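PDB 1YDG: NAD(P)H dehydrogenase (quinone) from Deinococcus radiodurans, which catalyses the two-electron reduction of quinones to quinols by NADH or NADPH, using one FMN per subunit of a homotetramer. Local coordinates for residues Ala36-Arg44 and Val68-Trp78. Residues are numbered along the deposited sequence; the frame is centred on the assembly and turned at random.
Sequences AEVRLLKVR and VPEATPADLEW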
ATOM      1  N   ALA B  36      -2.184  29.047  14.182  1.00 19.87           N
ATOM      2  CA  ALA B  36      -0.852  28.465  14.161  1.00 19.67           C
ATOM      3  C   ALA B  36       0.184  29.465  13.660  1.00 19.00           C
ATOM      4  O   ALA B  36      -0.143  30.430  12.974  1.00 18.98           O
ATOM      5  CB  ALA B  36      -0.831  27.209  13.277  1.00 19.44           C
ATOM      6  N   GLU B  37       1.435  29.218  14.024  1.00 18.99           N
ATOM      7  CA  GLU B  37       2.574  29.862  13.395  1.00 18.35           C
ATOM      8  C   GLU B  37       2.972  29.011  12.202  1.00 17.34           C
ATOM      9  O   GLU B  37       3.318  27.848  12.377  1.00 16.09           O
ATOM     10  CB  GLU B  37       3.748  29.955  14.375  1.00 19.05           C
ATOM     11  CG  GLU B  37       4.973  30.611  13.765  1.00 19.36           C
ATOM     12  CD  GLU B  37       6.044  30.952  14.773  1.00 20.68           C
ATOM     13  OE1 GLU B  37       6.173  30.245  15.796  1.00 22.60           O
ATOM     14  OE2 GLU B  37       6.775  31.938  14.518  1.00 23.88           O
ATOM     15  N   VAL B  38       2.932  29.581  10.998  1.00 16.18           N
ATOM     16  CA  VAL B  38       3.089  28.780   9.784  1.00 16.33           C
ATOM     17  C   VAL B  38       4.375  29.076   9.009  1.00 15.70           C
ATOM     18  O   VAL B  38       4.738  30.237   8.812  1.00 15.32           O
ATOM     19  CB  VAL B  38       1.884  28.978   8.840  1.00 16.30           C
ATOM     20  CG1 VAL B  38       1.918  27.966   7.713  1.00 16.34           C
ATOM     21  CG2 VAL B  38       0.550  28.863   9.619  1.00 16.47           C
ATOM     22  N   ARG B  39       5.050  28.017   8.575  1.00 15.05           N
ATOM     23  CA  ARG B  39       6.059  28.109   7.510  1.00 14.96           C
ATOM     24  C   ARG B  39       5.553  27.398   6.267  1.00 14.47           C
ATOM     25  O   ARG B  39       5.250  26.218   6.316  1.00 15.15           O
ATOM     26  CB  ARG B  39       7.393  27.485   7.923  1.00 14.15           C
ATOM     27  CG  ARG B  39       8.033  28.198   9.070  1.00 15.94           C
ATOM     28  CD  ARG B  39       9.403  27.622   9.384  1.00 15.31           C
ATOM     29  NE  ARG B  39      10.000  28.350  10.488  1.00 16.28           N
ATOM     30  CZ  ARG B  39      11.069  27.961  11.176  1.00 15.67           C
ATOM     31  NH1 ARG B  39      11.719  26.849  10.856  1.00 16.21           N
ATOM     32  NH2 ARG B  39      11.496  28.717  12.176  1.00 16.52           N
ATOM     33  N   LEU B  40       5.489  28.126   5.160  1.00 14.04           N
ATOM     34  CA  LEU B  40       5.296  27.566   3.839  1.00 14.06           C
ATOM     35  C   LEU B  40       6.657  27.411   3.182  1.00 13.62           C
ATOM     36  O   LEU B  40       7.374  28.395   2.996  1.00 14.63           O
ATOM     37  CB  LEU B  40       4.426  28.509   3.016  1.00 14.47           C
ATOM     38  CG  LEU B  40       4.158  28.196   1.546  1.00 13.79           C
ATOM     39  CD1 LEU B  40       3.460  26.880   1.449  1.00 15.32           C
ATOM     40  CD2 LEU B  40       3.306  29.308   0.939  1.00 15.24           C
ATOM     41  N   LEU B  41       6.998  26.178   2.826  1.00 13.11           N
ATOM     42  CA  LEU B  41       8.354  25.789   2.432  1.00 12.80           C
ATOM     43  C   LEU B  41       8.320  24.930   1.183  1.00 12.87           C
ATOM     44  O   LEU B  41       7.639  23.899   1.126  1.00 12.23           O
ATOM     45  CB  LEU B  41       9.007  24.990   3.560  1.00 12.96           C
ATOM     46  CG  LEU B  41       9.074  25.706   4.909  1.00 12.77           C
ATOM     47  CD1 LEU B  41       9.208  24.684   6.014  1.00 13.45           C
ATOM     48  CD2 LEU B  41      10.211  26.704   4.935  1.00 12.30           C
ATOM     49  N   LYS B  42       9.081  25.324   0.178  1.00 13.30           N
ATOM     50  CA  LYS B  42       9.125  24.548  -1.060  1.00 12.93           C
ATOM     51  C   LYS B  42      10.249  23.523  -1.019  1.00 13.45           C
ATOM     52  O   LYS B  42      11.324  23.737  -0.415  1.00 13.49           O
ATOM     53  CB  LYS B  42       9.261  25.476  -2.280  1.00 13.43           C
ATOM     54  CG  LYS B  42      10.614  26.125  -2.412  1.00 13.25           C
ATOM     55  CD  LYS B  42      10.703  27.142  -3.540  1.00 13.42           C
ATOM     56  CE  LYS B  42      12.119  27.754  -3.591  1.00 12.58           C
ATOM     57  NZ  LYS B  42      12.140  29.142  -4.153  1.00 10.27           N
ATOM     58  N   VAL B  43      10.011  22.406  -1.690  1.00 13.29           N
ATOM     59  CA  VAL B  43      11.021  21.382  -1.847  1.00 13.53           C
ATOM     60  C   VAL B  43      11.966  21.783  -2.989  1.00 13.48           C
ATOM     61  O   VAL B  43      11.536  22.097  -4.096  1.00 13.22           O
ATOM     62  CB  VAL B  43      10.378  19.981  -2.122  1.00 12.33           C
ATOM     63  CG1 VAL B  43      11.422  18.961  -2.536  1.00 11.55           C
ATOM     64  CG2 VAL B  43       9.605  19.472  -0.902  1.00 12.74           C
ATOM     65  N   ARG B  44      13.256  21.705  -2.712  1.00 15.22           N
ATOM     66  CA  ARG B  44      14.297  21.980  -3.699  1.00 16.15           C
ATOM     67  C   ARG B  44      14.061  21.239  -5.008  1.00 16.12           C
ATOM     68  O   ARG B  44      13.786  20.024  -5.033  1.00 14.79           O
ATOM     69  CB  ARG B  44      15.685  21.609  -3.168  1.00 16.49           C
ATOM     70  CG  ARG B  44      16.801  22.036  -4.093  1.00 17.37           C
ATOM     71  CD  ARG B  44      18.162  21.546  -3.670  1.00 20.88           C
ATOM     72  NE  ARG B  44      18.643  22.312  -2.527  1.00 26.25           N
ATOM     73  CZ  ARG B  44      19.919  22.386  -2.142  1.00 28.95           C
ATOM     74  NH1 ARG B  44      20.873  21.712  -2.792  1.00 31.52           N
ATOM     75  NH2 ARG B  44      20.244  23.128  -1.077  1.00 28.92           N
ATOM     76  N   VAL B  68       9.504  32.004  -1.865  1.00 17.95           N
ATOM     77  CA  VAL B  68       9.159  30.938  -0.923  1.00 17.59           C
ATOM     78  C   VAL B  68      10.434  30.226  -0.487  1.00 17.02           C
ATOM     79  O   VAL B  68      11.186  29.702  -1.317  1.00 17.38           O
ATOM     80  CB  VAL B  68       8.146  29.920  -1.535  1.00 17.58           C
ATOM     81  CG1 VAL B  68       7.824  28.792  -0.560  1.00 19.23           C
ATOM     82  CG2 VAL B  68       6.861  30.614  -1.910  1.00 18.37           C
ATOM     83  N   PRO B  69      10.675  30.170   0.821  1.00 16.93           N
ATOM     84  CA  PRO B  69      11.869  29.487   1.293  1.00 17.09           C
ATOM     85  C   PRO B  69      11.920  27.998   0.977  1.00 17.21           C
ATOM     86  O   PRO B  69      10.893  27.328   0.931  1.00 17.38           O
ATOM     87  CB  PRO B  69      11.830  29.685   2.813  1.00 17.01           C
ATOM     88  CG  PRO B  69      10.826  30.697   3.077  1.00 17.10           C
ATOM     89  CD  PRO B  69       9.875  30.715   1.928  1.00 17.03           C
ATOM     90  N   GLU B  70      13.137  27.511   0.777  1.00 17.13           N
ATOM     91  CA  GLU B  70      13.408  26.125   0.517  1.00 17.43           C
ATOM     92  C   GLU B  70      13.471  25.324   1.833  1.00 17.18           C
ATOM     93  O   GLU B  70      14.110  25.734   2.811  1.00 17.30           O
ATOM     94  CB  GLU B  70      14.719  26.031  -0.222  1.00 17.59           C
ATOM     95  CG  GLU B  70      15.100  24.680  -0.688  1.00 19.54           C
ATOM     96  CD  GLU B  70      16.415  24.701  -1.465  1.00 19.91           C
ATOM     97  OE1 GLU B  70      17.380  24.136  -0.949  1.00 25.36           O
ATOM     98  OE2 GLU B  70      16.467  25.306  -2.559  1.00 23.06           O
ATOM     99  N   ALA B  71      12.787  24.185   1.837  1.00 16.16           N
ATOM    100  CA  ALA B  71      12.691  23.337   3.014  1.00 15.66           C
ATOM    101  C   ALA B  71      14.031  22.689   3.354  1.00 14.65           C
ATOM    102  O   ALA B  71      14.763  22.223   2.474  1.00 13.68           O
ATOM    103  CB  ALA B  71      11.606  22.268   2.813  1.00 15.23           C
ATOM    104  N   THR B  72      14.321  22.656   4.651  1.00 15.04           N
ATOM    105  CA  THR B  72      15.492  21.994   5.188  1.00 14.68           C
ATOM    106  C   THR B  72      15.041  21.148   6.382  1.00 14.34           C
ATOM    107  O   THR B  72      13.975  21.396   6.957  1.00 14.08           O
ATOM    108  CB  THR B  72      16.552  23.046   5.639  1.00 14.91           C
ATOM    109  OG1 THR B  72      16.078  23.756   6.782  1.00 15.40           O
ATOM    110  CG2 THR B  72      16.847  24.032   4.531  1.00 15.85           C
ATOM    111  N   PRO B  73      15.844  20.151   6.778  1.00 14.02           N
ATOM    112  CA  PRO B  73      15.489  19.332   7.943  1.00 14.12           C
ATOM    113  C   PRO B  73      15.127  20.106   9.232  1.00 14.19           C
ATOM    114  O   PRO B  73      14.214  19.712   9.930  1.00 12.84           O
ATOM    115  CB  PRO B  73      16.721  18.480   8.135  1.00 14.31           C
ATOM    116  CG  PRO B  73      17.268  18.341   6.761  1.00 13.92           C
ATOM    117  CD  PRO B  73      17.096  19.685   6.160  1.00 14.36           C
ATOM    118  N   ALA B  74      15.828  21.206   9.522  1.00 14.62           N
ATOM    119  CA  ALA B  74      15.548  22.023  10.705  1.00 14.08           C
ATOM    120  C   ALA B  74      14.130  22.587  10.788  1.00 14.06           C
ATOM    121  O   ALA B  74      13.644  22.921  11.879  1.00 13.59           O
ATOM    122  CB  ALA B  74      16.564  23.167  10.803  1.00 14.74           C
ATOM    123  N   ASP B  75      13.470  22.719   9.641  1.00 14.33           N
ATOM    124  CA  ASP B  75      12.063  23.099   9.596  1.00 14.76           C
ATOM    125  C   ASP B  75      11.181  22.034  10.267  1.00 14.80           C
ATOM    126  O   ASP B  75      10.209  22.365  10.983  1.00 15.28           O
ATOM    127  CB  ASP B  75      11.611  23.320   8.136  1.00 15.09           C
ATOM    128  CG  ASP B  75      12.228  24.593   7.503  1.00 16.11           C
ATOM    129  OD1 ASP B  75      12.193  25.668   8.144  1.00 14.66           O
ATOM    130  OD2 ASP B  75      12.724  24.504   6.359  1.00 15.22           O
ATOM    131  N   LEU B  76      11.520  20.760  10.057  1.00 14.16           N
ATOM    132  CA  LEU B  76      10.771  19.684  10.719  1.00 14.56           C
ATOM    133  C   LEU B  76      11.124  19.563  12.203  1.00 14.72           C
ATOM    134  O   LEU B  76      10.258  19.246  13.002  1.00 14.62           O
ATOM    135  CB  LEU B  76      10.952  18.349  10.004  1.00 14.31           C
ATOM    136  CG  LEU B  76      10.671  18.351   8.496  1.00 13.38           C
ATOM    137  CD1 LEU B  76      10.541  16.947   8.002  1.00 14.52           C
ATOM    138  CD2 LEU B  76       9.432  19.150   8.113  1.00 12.84           C
ATOM    139  N   GLU B  77      12.390  19.816  12.567  1.00 15.36           N
ATOM    140  CA  GLU B  77      12.777  19.872  13.982  1.00 15.02           C
ATOM    141  C   GLU B  77      11.992  20.974  14.694  1.00 14.90           C
ATOM    142  O   GLU B  77      11.551  20.804  15.829  1.00 15.40           O
ATOM    143  CB  GLU B  77      14.285  20.089  14.126  1.00 15.30           C
ATOM    144  CG  GLU B  77      14.775  20.225  15.577  1.00 16.34           C
ATOM    145  CD  GLU B  77      16.307  20.356  15.716  1.00 16.92           C
ATOM    146  OE1 GLU B  77      17.051  20.030  14.764  1.00 18.87           O
ATOM    147  OE2 GLU B  77      16.769  20.787  16.808  1.00 21.88           O
ATOM    148  N   TRP B  78      11.824  22.103  14.021  1.00 13.83           N
ATOM    149  CA  TRP B  78      11.060  23.224  14.547  1.00 13.60           C
ATOM    150  C   TRP B  78       9.565  22.915  14.670  1.00 13.37           C
ATOM    151  O   TRP B  78       8.941  23.285  15.670  1.00 12.36           O
ATOM    152  CB  TRP B  78      11.265  24.468  13.664  1.00 13.49           C
ATOM    153  CG  TRP B  78      10.342  25.615  13.948  1.00 12.93           C
ATOM    154  CD1 TRP B  78      10.463  26.528  14.933  1.00 12.96           C
ATOM    155  CD2 TRP B  78       9.143  25.947  13.234  1.00 13.81           C
ATOM    156  NE1 TRP B  78       9.414  27.422  14.888  1.00 13.41           N
ATOM    157  CE2 TRP B  78       8.602  27.095  13.839  1.00 12.14           C
ATOM    158  CE3 TRP B  78       8.479  25.386  12.127  1.00 12.26           C
ATOM    159  CZ2 TRP B  78       7.430  27.691  13.394  1.00 13.53           C
ATOM    160  CZ3 TRP B  78       7.329  25.980  11.689  1.00 13.00           C
ATOM    161  CH2 TRP B  78       6.801  27.113  12.323  1.00 13.80           C
TER
HETATM  162  O   HOH W   1       8.979  29.915  16.621  1.00 24.58           O
HETATM  163  O   HOH W   2      14.094  21.070   0.106  1.00  9.91           O
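The guanidinium of Arg39 lies flat on the indole of Trp78. The two planes are only 5° apart, and Arg39 CZ sits 3.6 Å from the centroid of the Trp78 five-membered ring, a cation-pi stack. Arg39 CG is anti to the carbonyl carbon (chi1 -64°) and the chain runs straight to NE, which lays CD over the six-membered ring as a CH-pi contact. Glu37 comes to the rim of the same ring, with CG in the ring plane. A water joins Glu37 OE1 to Trp78 NE1. An alanine in place of Trp78 would probably strip the Arg39 guanidinium of its stacking surface, leaving it held here chiefly by Asp75 and freer to turn, and would remove the N-H that the Glu37-bound water accepts.

Arg39 NH1 also forms a salt bridge to Asp75 OD1, at 3.0 Å. Asp75 OD1 receives it on its anti lone pair, tilted out of the guanidinium plane; the two planes stand 82° apart. Asp75 OD2 accepts Thr72 N at 3.0 Å, tying the helix's first turn back to the loop before it. Leu41 CD1 packs 3.4 Å from Asp75 CG, while Leu41 CB meets Ala71 CB.

Further on, the backbones bridge. Lys42 N donates to Pro69 O at 2.8 Å, and Ala71 N to Lys42 O at 2.7 Å. Lys42 NZ binds Met65 O and, weakly, Val68 O. Arg44 NE and NH2 both grip Glu70 OE1 side-on, NE coming from above the carboxylate plane.

Strand 37-42 pairs with strand 8-13. Loop 68-72 bridges its other edge at Lys42 alone; helix 73-78 then runs back, antiparallel, on the side of Glu37 and Arg39. The parallel order 37-42, 8-13, 81-89 is that of the flavodoxin-like alpha/beta fold, and this contact lies on the connection from the edge strand to 81-89.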